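PDB 5IM3: ribonucleoside-diphosphate reductase from Pseudomonas aeruginosa, which probably catalyses the thioredoxin-dependent reduction of ribonucleoside diphosphates to deoxyribonucleotides for DNA synthesis, and binds the allosteric effector dATP at several sites. Local coordinates for residues 691-696 / 748-753; 432-437 / 476-481; 488-493 / 518-523. All coordinates share one frame; numbering follows the deposited sequence.

Interaction 1 (691-696 / 748-753)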
# COMPACT_ATOMS: atom_id res chain seq x y z
N ALA A 691 -27.86 42.41 -14.28
CA ALA A 691 -28.86 43.36 -13.79
C ALA A 691 -28.35 44.12 -12.58
O ALA A 691 -28.39 45.35 -12.54
CB ALA A 691 -30.16 42.62 -13.46
N ILE A 692 -27.85 43.39 -11.57
CA ILE A 692 -27.28 44.05 -10.39
C ILE A 692 -26.16 44.99 -10.81
O ILE A 692 -26.05 46.11 -10.30
CB ILE A 692 -26.80 43.00 -9.38
CG1 ILE A 692 -27.98 42.15 -8.89
CG2 ILE A 692 -26.11 43.67 -8.19
CD1 ILE A 692 -27.60 40.99 -8.01
N SER A 693 -25.31 44.54 -11.74
CA SER A 693 -24.17 45.36 -12.16
C SER A 693 -24.63 46.68 -12.76
O SER A 693 -24.10 47.75 -12.43
CB SER A 693 -23.33 44.59 -13.17
OG SER A 693 -22.45 45.46 -13.84
N TYR A 694 -25.62 46.62 -13.66
CA TYR A 694 -26.15 47.84 -14.26
C TYR A 694 -26.63 48.81 -13.18
O TYR A 694 -26.27 49.99 -13.19
CB TYR A 694 -27.29 47.48 -15.21
CG TYR A 694 -27.79 48.62 -16.07
CD1 TYR A 694 -28.72 49.53 -15.58
CD2 TYR A 694 -27.33 48.78 -17.37
CE1 TYR A 694 -29.18 50.57 -16.37
CE2 TYR A 694 -27.79 49.82 -18.17
CZ TYR A 694 -28.71 50.71 -17.66
OH TYR A 694 -29.16 51.74 -18.44
N TYR A 695 -27.43 48.31 -12.24
CA TYR A 695 -27.97 49.17 -11.19
C TYR A 695 -26.88 49.68 -10.26
O TYR A 695 -26.89 50.85 -9.87
CB TYR A 695 -29.04 48.41 -10.41
CG TYR A 695 -30.21 48.00 -11.27
CD1 TYR A 695 -30.73 48.87 -12.21
CD2 TYR A 695 -30.78 46.73 -11.16
CE1 TYR A 695 -31.78 48.52 -13.01
CE2 TYR A 695 -31.84 46.37 -11.96
CZ TYR A 695 -32.33 47.28 -12.88
OH TYR A 695 -33.37 46.95 -13.68
N ALA A 696 -25.94 48.81 -9.89
CA ALA A 696 -24.85 49.25 -9.01
C ALA A 696 -24.03 50.34 -9.68
O ALA A 696 -23.74 51.38 -9.07
CB ALA A 696 -23.97 48.05 -8.64
N LEU A 748 -28.94 43.54 -21.86
CA LEU A 748 -29.30 44.93 -21.60
C LEU A 748 -28.67 45.83 -22.65
O LEU A 748 -27.88 45.39 -23.49
CB LEU A 748 -28.86 45.36 -20.19
CG LEU A 748 -29.83 45.13 -19.03
CD1 LEU A 748 -30.29 43.68 -18.94
CD2 LEU A 748 -29.19 45.57 -17.73
N ASP A 749 -29.02 47.11 -22.59
CA ASP A 749 -28.43 48.14 -23.44
C ASP A 749 -27.48 48.97 -22.58
O ASP A 749 -27.92 49.79 -21.78
CB ASP A 749 -29.50 49.02 -24.08
CG ASP A 749 -28.90 50.13 -24.93
OD1 ASP A 749 -27.75 49.97 -25.40
OD2 ASP A 749 -29.58 51.16 -25.14
N TRP A 750 -26.18 48.74 -22.76
CA TRP A 750 -25.16 49.39 -21.95
C TRP A 750 -24.63 50.68 -22.56
O TRP A 750 -23.97 51.45 -21.86
CB TRP A 750 -24.00 48.44 -21.71
CG TRP A 750 -24.34 47.30 -20.80
CD1 TRP A 750 -24.93 46.12 -21.15
CD2 TRP A 750 -24.11 47.23 -19.39
NE1 TRP A 750 -25.08 45.32 -20.04
CE2 TRP A 750 -24.58 45.98 -18.94
CE3 TRP A 750 -23.55 48.11 -18.45
CZ2 TRP A 750 -24.51 45.58 -17.61
CZ3 TRP A 750 -23.48 47.71 -17.13
CH2 TRP A 750 -23.96 46.46 -16.72
N ALA A 751 -24.89 50.93 -23.85
CA ALA A 751 -24.36 52.13 -24.48
C ALA A 751 -24.75 53.41 -23.76
O ALA A 751 -23.87 54.27 -23.57
CB ALA A 751 -24.79 52.17 -25.95
N PRO A 752 -26.01 53.61 -23.34
CA PRO A 752 -26.33 54.85 -22.62
C PRO A 752 -25.62 54.96 -21.29
O PRO A 752 -25.19 56.06 -20.91
CB PRO A 752 -27.85 54.78 -22.45
CG PRO A 752 -28.31 53.81 -23.48
CD PRO A 752 -27.21 52.80 -23.59
N LEU A 753 -25.49 53.86 -20.55
CA LEU A 753 -24.78 53.90 -19.27
C LEU A 753 -23.28 54.05 -19.47
O LEU A 753 -22.61 54.70 -18.66
CB LEU A 753 -25.10 52.65 -18.46
CG LEU A 753 -24.55 52.63 -17.03
CD1 LEU A 753 -25.13 53.78 -16.21
CD2 LEU A 753 -24.85 51.30 -16.36
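Tyr-694 sets its CG anti to its own backbone N (chi1 -170°), which sends the ring off helix 679-707 toward 748-753. Trp-750 places CG beside its backbone N instead (chi1 -70°). This swings the indole back toward the helix, and the two rings meet. They form a T-shaped (edge-to-face) pair. The edge of Tyr-694 points at the six-membered ring of Trp-750, with centroids 5.2 Å apart and planes at 67°. Tyr-694 CD2 comes over that face, nearer its rim than its middle. The far end of the indole reaches the helix backbone, with Trp-750 CH2 3.5 Å from Tyr-694 N. At the indole edge, Ser-693 OG lies 3.4 Å from the same Trp-750 CH2.

One face of the tyrosine ring carries a CH-pi contact. Leu-753 CD2 stands 3.8 Å from the centroid of the Tyr-694 ring, over the face but offset toward the rim. Leu-748 adds an apolar touch at the root of the side chain, its CD2 being 3.7 Å from Tyr-694 CB. At the ring edge, Asp-749 O is 3.6 Å from Tyr-694 CE2.

Leu-748, Trp-750 and Leu-753 thus all pack on the one side chain of Tyr-694. Trp-750 is also fixed from outside the two segments. Its NE1 bonds to Glu-690, one helical turn before Tyr-694, and its ring meets that of Trp-869 with the planes nearly parallel. No hydrogen bond joins 691-696 to 748-753. Their attachment therefore rests on ring edges, ring faces and methyl groups, while the polar anchoring of the indole comes from Glu-690.

Interaction 2 (432-437 / 476-481); sequences VVNDTA and RRTHDM
A type I beta turn from Thr-478 to Met-481, just before strand 482-487 of the reductase alpha-beta barrel, is held by Asn-434 of helix 427-440. Strand 482-487 runs parallel to strand 450-455, and Val-433 and Ala-437 of the helix pack on Val-450 of strand 450-455. With CG anti to the backbone N (chi1 180°), the asparagine carries its amide across to the turn. OD1 takes the backbone N-H of Asp-480. The bond from Asp-480 N to Asn-434 OD1 is 2.7 Å long, moderately bent at 144°, and lies in the carbonyl plane. The N atoms of His-479 and Met-481 are also near OD1, but at poor angles.

The other end of the amide has two acceptors. Asn-434 ND2 gives a hydrogen to the anti lone pair of Asp-480 OD2 at 3.3 Å. The amide and that carboxylate are turned 51° against each other. Asn-434 ND2 also donates to Asp-435 OD1 at 3.2 Å, meeting this oxygen from above the carboxylate plane. With OD1 accepting and ND2 donating twice, the amide is unlikely to be flipped.

The helix also faces the second subunit. Asp-435 OD2 lies close to Asp-435 OD2 of that subunit, which would probably favour a shared proton or another compensation. Thr-436 OG1 bonds to Tyr-386 OH of the same neighbouring subunit. Further along the helix is Val-440, part of a dATP site. Beside the polar pair, Met-481 SD rests 3.8 Å from Val-433 CG1.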
# COMPACT_ATOMS: atom_id res chain seq x y z
N VAL A 432 7.25 35.14 11.57
CA VAL A 432 6.91 36.26 12.44
C VAL A 432 5.45 36.67 12.23
O VAL A 432 4.73 36.95 13.19
CB VAL A 432 7.87 37.44 12.18
CG1 VAL A 432 7.51 38.63 13.07
CG2 VAL A 432 9.32 37.01 12.42
N VAL A 433 5.00 36.71 10.98
CA VAL A 433 3.59 36.97 10.69
C VAL A 433 2.72 35.94 11.39
O VAL A 433 1.75 36.28 12.07
CB VAL A 433 3.35 36.96 9.17
CG1 VAL A 433 1.86 37.03 8.86
CG2 VAL A 433 4.09 38.10 8.50
N ASN A 434 3.06 34.66 11.20
CA ASN A 434 2.27 33.58 11.77
C ASN A 434 2.08 33.75 13.27
O ASN A 434 0.98 33.58 13.79
CB ASN A 434 2.97 32.25 11.46
CG ASN A 434 2.22 31.06 12.01
OD1 ASN A 434 1.37 30.48 11.33
ND2 ASN A 434 2.54 30.69 13.24
N ASP A 435 3.16 34.09 13.98
CA ASP A 435 3.07 34.23 15.43
C ASP A 435 2.41 35.53 15.85
O ASP A 435 1.92 35.62 16.98
CB ASP A 435 4.47 34.13 16.05
CG ASP A 435 5.08 32.75 15.88
OD1 ASP A 435 4.93 32.16 14.78
OD2 ASP A 435 5.70 32.25 16.83
N THR A 436 2.37 36.53 14.97
CA THR A 436 1.60 37.73 15.25
C THR A 436 0.11 37.44 15.17
O THR A 436 -0.67 37.91 16.00
CB THR A 436 2.00 38.84 14.27
OG1 THR A 436 3.36 39.20 14.51
CG2 THR A 436 1.10 40.06 14.43
N ALA A 437 -0.31 36.66 14.17
CA ALA A 437 -1.71 36.27 14.07
C ALA A 437 -2.16 35.50 15.31
O ALA A 437 -3.28 35.69 15.80
CB ALA A 437 -1.93 35.46 12.80
N ARG A 476 9.86 25.37 8.88
CA ARG A 476 9.43 25.62 7.51
C ARG A 476 7.91 25.51 7.39
O ARG A 476 7.38 25.22 6.32
CB ARG A 476 10.13 24.65 6.56
CG ARG A 476 11.65 24.74 6.61
CD ARG A 476 12.34 23.62 5.85
NE ARG A 476 12.16 23.74 4.40
CZ ARG A 476 12.87 24.54 3.62
NH1 ARG A 476 13.82 25.31 4.14
NH2 ARG A 476 12.63 24.58 2.32
N ARG A 477 7.20 25.76 8.49
CA ARG A 477 5.75 25.66 8.54
C ARG A 477 5.16 26.92 9.17
O ARG A 477 5.75 27.52 10.06
CB ARG A 477 5.30 24.44 9.37
CG ARG A 477 4.85 23.24 8.56
CD ARG A 477 5.82 22.94 7.45
NE ARG A 477 5.78 21.55 7.02
CZ ARG A 477 6.57 21.06 6.07
NH1 ARG A 477 7.43 21.86 5.46
NH2 ARG A 477 6.49 19.78 5.74
N THR A 478 3.97 27.30 8.69
CA THR A 478 3.18 28.37 9.29
C THR A 478 1.75 27.84 9.41
O THR A 478 0.92 28.07 8.53
CB THR A 478 3.23 29.67 8.46
OG1 THR A 478 2.73 29.42 7.14
CG2 THR A 478 4.66 30.20 8.37
N HIS A 479 1.46 27.14 10.51
CA HIS A 479 0.17 26.47 10.69
C HIS A 479 -0.96 27.43 11.04
O HIS A 479 -2.11 26.99 11.11
CB HIS A 479 0.27 25.41 11.79
CG HIS A 479 1.26 24.33 11.49
ND1 HIS A 479 2.40 24.14 12.25
CD2 HIS A 479 1.29 23.38 10.53
CE1 HIS A 479 3.09 23.12 11.76
NE2 HIS A 479 2.43 22.64 10.72
N ASP A 480 -0.68 28.71 11.27
CA ASP A 480 -1.70 29.67 11.66
C ASP A 480 -1.84 30.79 10.64
O ASP A 480 -2.41 31.84 10.96
CB ASP A 480 -1.40 30.23 13.05
CG ASP A 480 -1.10 29.13 14.06
OD1 ASP A 480 -2.05 28.59 14.66
OD2 ASP A 480 0.09 28.80 14.24
N MET A 481 -1.35 30.58 9.43
CA MET A 481 -1.35 31.59 8.38
C MET A 481 -1.82 30.96 7.09
O MET A 481 -1.43 29.83 6.76
CB MET A 481 0.06 32.19 8.19
CG MET A 481 0.13 33.36 7.22
SD MET A 481 1.82 33.81 6.79
CE MET A 481 2.23 32.49 5.65

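Interaction 3 (488-493 / 518-523); sequences PDLFMK and KAFEER
Glu-521 of helix 517-532 points its CB toward helix 489-496, and from there the chain runs out extended to Leu-490 and Lys-493. CG packs against the leucine, with Glu-521 CG 4.0 Å from Leu-490 CB. Next along, Glu-521 CD is 3.8 Å from Leu-490 CD1. At the tip, Lys-493 NZ bonds to OE1 of Glu-521 at 3.1 Å, using the syn lone pair, in a salt bridge. A weak second bond joins Lys-493 NZ to Glu-521 OE2 at 3.2 Å. The two side chains cross at about a right angle.

OE2 has a further role. A water donates to Glu-521 OE2 (3.3 Å) and accepts from Leu-490 N (3.0 Å). This serves a backbone N-H in the first turn of the helix, just after the N-cap residue Pro-488.

Next to the salt bridge, Pro-488 CB lies 3.8 Å from Phe-520 CE2, and Leu-490 CB approaches the edge of that ring. Asp-489 turns elsewhere, to a salt bridge with Arg-735. The segment axes pass 10.7 Å apart at 63°. This is helix-helix packing in the barrel domain, joining the helix that follows barrel strand 482-487 to helix 517-532.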
# COMPACT_ATOMS: atom_id res chain seq x y z
N PRO A 488 0.85 34.40 -12.62
CA PRO A 488 0.77 35.12 -13.89
C PRO A 488 0.23 34.22 -15.00
O PRO A 488 0.39 33.00 -14.98
CB PRO A 488 2.22 35.52 -14.18
CG PRO A 488 2.98 35.25 -12.91
CD PRO A 488 2.25 34.16 -12.22
N ASP A 489 -0.43 34.86 -15.97
CA ASP A 489 -0.95 34.12 -17.12
C ASP A 489 0.15 33.31 -17.80
O ASP A 489 -0.09 32.20 -18.28
CB ASP A 489 -1.58 35.09 -18.13
CG ASP A 489 -3.01 35.47 -17.75
OD1 ASP A 489 -3.45 35.12 -16.64
OD2 ASP A 489 -3.68 36.11 -18.58
N LEU A 490 1.37 33.86 -17.85
CA LEU A 490 2.45 33.21 -18.58
C LEU A 490 2.74 31.83 -18.01
O LEU A 490 3.05 30.89 -18.75
CB LEU A 490 3.70 34.08 -18.56
CG LEU A 490 4.88 33.60 -19.41
CD1 LEU A 490 4.51 33.58 -20.88
CD2 LEU A 490 6.08 34.50 -19.18
N PHE A 491 2.66 31.68 -16.69
CA PHE A 491 2.89 30.37 -16.08
C PHE A 491 1.88 29.36 -16.59
O PHE A 491 2.24 28.25 -16.99
CB PHE A 491 2.85 30.46 -14.56
CG PHE A 491 2.91 29.12 -13.88
CD1 PHE A 491 4.11 28.44 -13.77
CD2 PHE A 491 1.76 28.54 -13.36
CE1 PHE A 491 4.16 27.20 -13.15
CE2 PHE A 491 1.81 27.30 -12.75
CZ PHE A 491 3.02 26.63 -12.64
N MET A 492 0.59 29.72 -16.57
CA MET A 492 -0.44 28.83 -17.09
C MET A 492 -0.21 28.54 -18.57
O MET A 492 -0.43 27.41 -19.03
CB MET A 492 -1.82 29.43 -16.87
CG MET A 492 -2.17 29.71 -15.42
SD MET A 492 -2.14 28.24 -14.38
CE MET A 492 -3.36 27.20 -15.20
N LYS A 493 0.23 29.54 -19.33
CA LYS A 493 0.58 29.30 -20.73
C LYS A 493 1.66 28.23 -20.85
O LYS A 493 1.58 27.36 -21.72
CB LYS A 493 1.06 30.60 -21.39
CG LYS A 493 -0.04 31.62 -21.65
CD LYS A 493 0.52 32.82 -22.40
CE LYS A 493 -0.55 33.84 -22.74
NZ LYS A 493 0.00 35.01 -23.49
N LYS A 518 0.95 41.69 -21.35
CA LYS A 518 2.02 41.59 -22.33
C LYS A 518 3.32 42.18 -21.81
O LYS A 518 4.40 41.63 -22.04
CB LYS A 518 1.61 42.30 -23.63
CG LYS A 518 0.80 41.44 -24.58
CD LYS A 518 0.71 42.09 -25.95
CE LYS A 518 0.16 41.13 -26.99
NZ LYS A 518 -1.19 40.63 -26.62
N ALA A 519 3.23 43.31 -21.10
CA ALA A 519 4.43 43.94 -20.57
C ALA A 519 5.21 42.98 -19.68
O ALA A 519 6.44 42.91 -19.76
CB ALA A 519 4.06 45.21 -19.80
N PHE A 520 4.51 42.23 -18.83
CA PHE A 520 5.20 41.27 -17.97
C PHE A 520 5.85 40.16 -18.78
O PHE A 520 7.00 39.79 -18.53
CB PHE A 520 4.22 40.67 -16.95
CG PHE A 520 4.78 39.47 -16.23
CD1 PHE A 520 5.52 39.62 -15.07
CD2 PHE A 520 4.57 38.18 -16.71
CE1 PHE A 520 6.03 38.52 -14.40
CE2 PHE A 520 5.08 37.09 -16.05
CZ PHE A 520 5.81 37.25 -14.90
N GLU A 521 5.13 39.62 -19.77
CA GLU A 521 5.62 38.46 -20.49
C GLU A 521 6.85 38.80 -21.32
O GLU A 521 7.77 37.98 -21.44
CB GLU A 521 4.51 37.89 -21.37
CG GLU A 521 3.27 37.49 -20.58
CD GLU A 521 2.30 36.64 -21.39
OE1 GLU A 521 2.60 36.32 -22.56
OE2 GLU A 521 1.23 36.29 -20.84
N GLU A 522 6.88 40.00 -21.91
CA GLU A 522 8.07 40.44 -22.62
C GLU A 522 9.24 40.60 -21.66
O GLU A 522 10.34 40.08 -21.91
CB GLU A 522 7.78 41.76 -23.34
CG GLU A 522 9.02 42.46 -23.89
CD GLU A 522 8.70 43.73 -24.64
OE1 GLU A 522 7.51 43.94 -24.96
OE2 GLU A 522 9.63 44.51 -24.91
N ARG A 523 9.03 41.32 -20.56
CA ARG A 523 10.11 41.54 -19.60
C ARG A 523 10.55 40.24 -18.96
O ARG A 523 11.74 40.04 -18.70
CB ARG A 523 9.67 42.55 -18.54
CG ARG A 523 10.79 43.06 -17.64
CD ARG A 523 11.86 43.78 -18.43
NE ARG A 523 12.89 44.35 -17.57
CZ ARG A 523 14.03 44.87 -18.01
NH1 ARG A 523 14.29 44.87 -19.31
NH2 ARG A 523 14.91 45.37 -17.16
O HOH W 1 1.59 36.86 -17.65

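Interactions 2 and 3 are tied through one barrel strand: 476-481 leads into strand 482-487, and the segment 488-493, mostly helix, follows it. Their centres are still 31 Å apart, and none of the three contacts touches another. Interaction 3 is the most buried, pairing apolar packing with a salt bridge and a water. Interactions 1 and 2 are partly buried. Interaction 1 is aromatic and apolar, without a hydrogen bond between its segments. Interaction 2 depends on a side-chain amide that bonds to a turn. Its helix also meets the second subunit and runs toward a dATP site, whereas no other chain touches interactions 1 and 3, which lie away from the annotated sites.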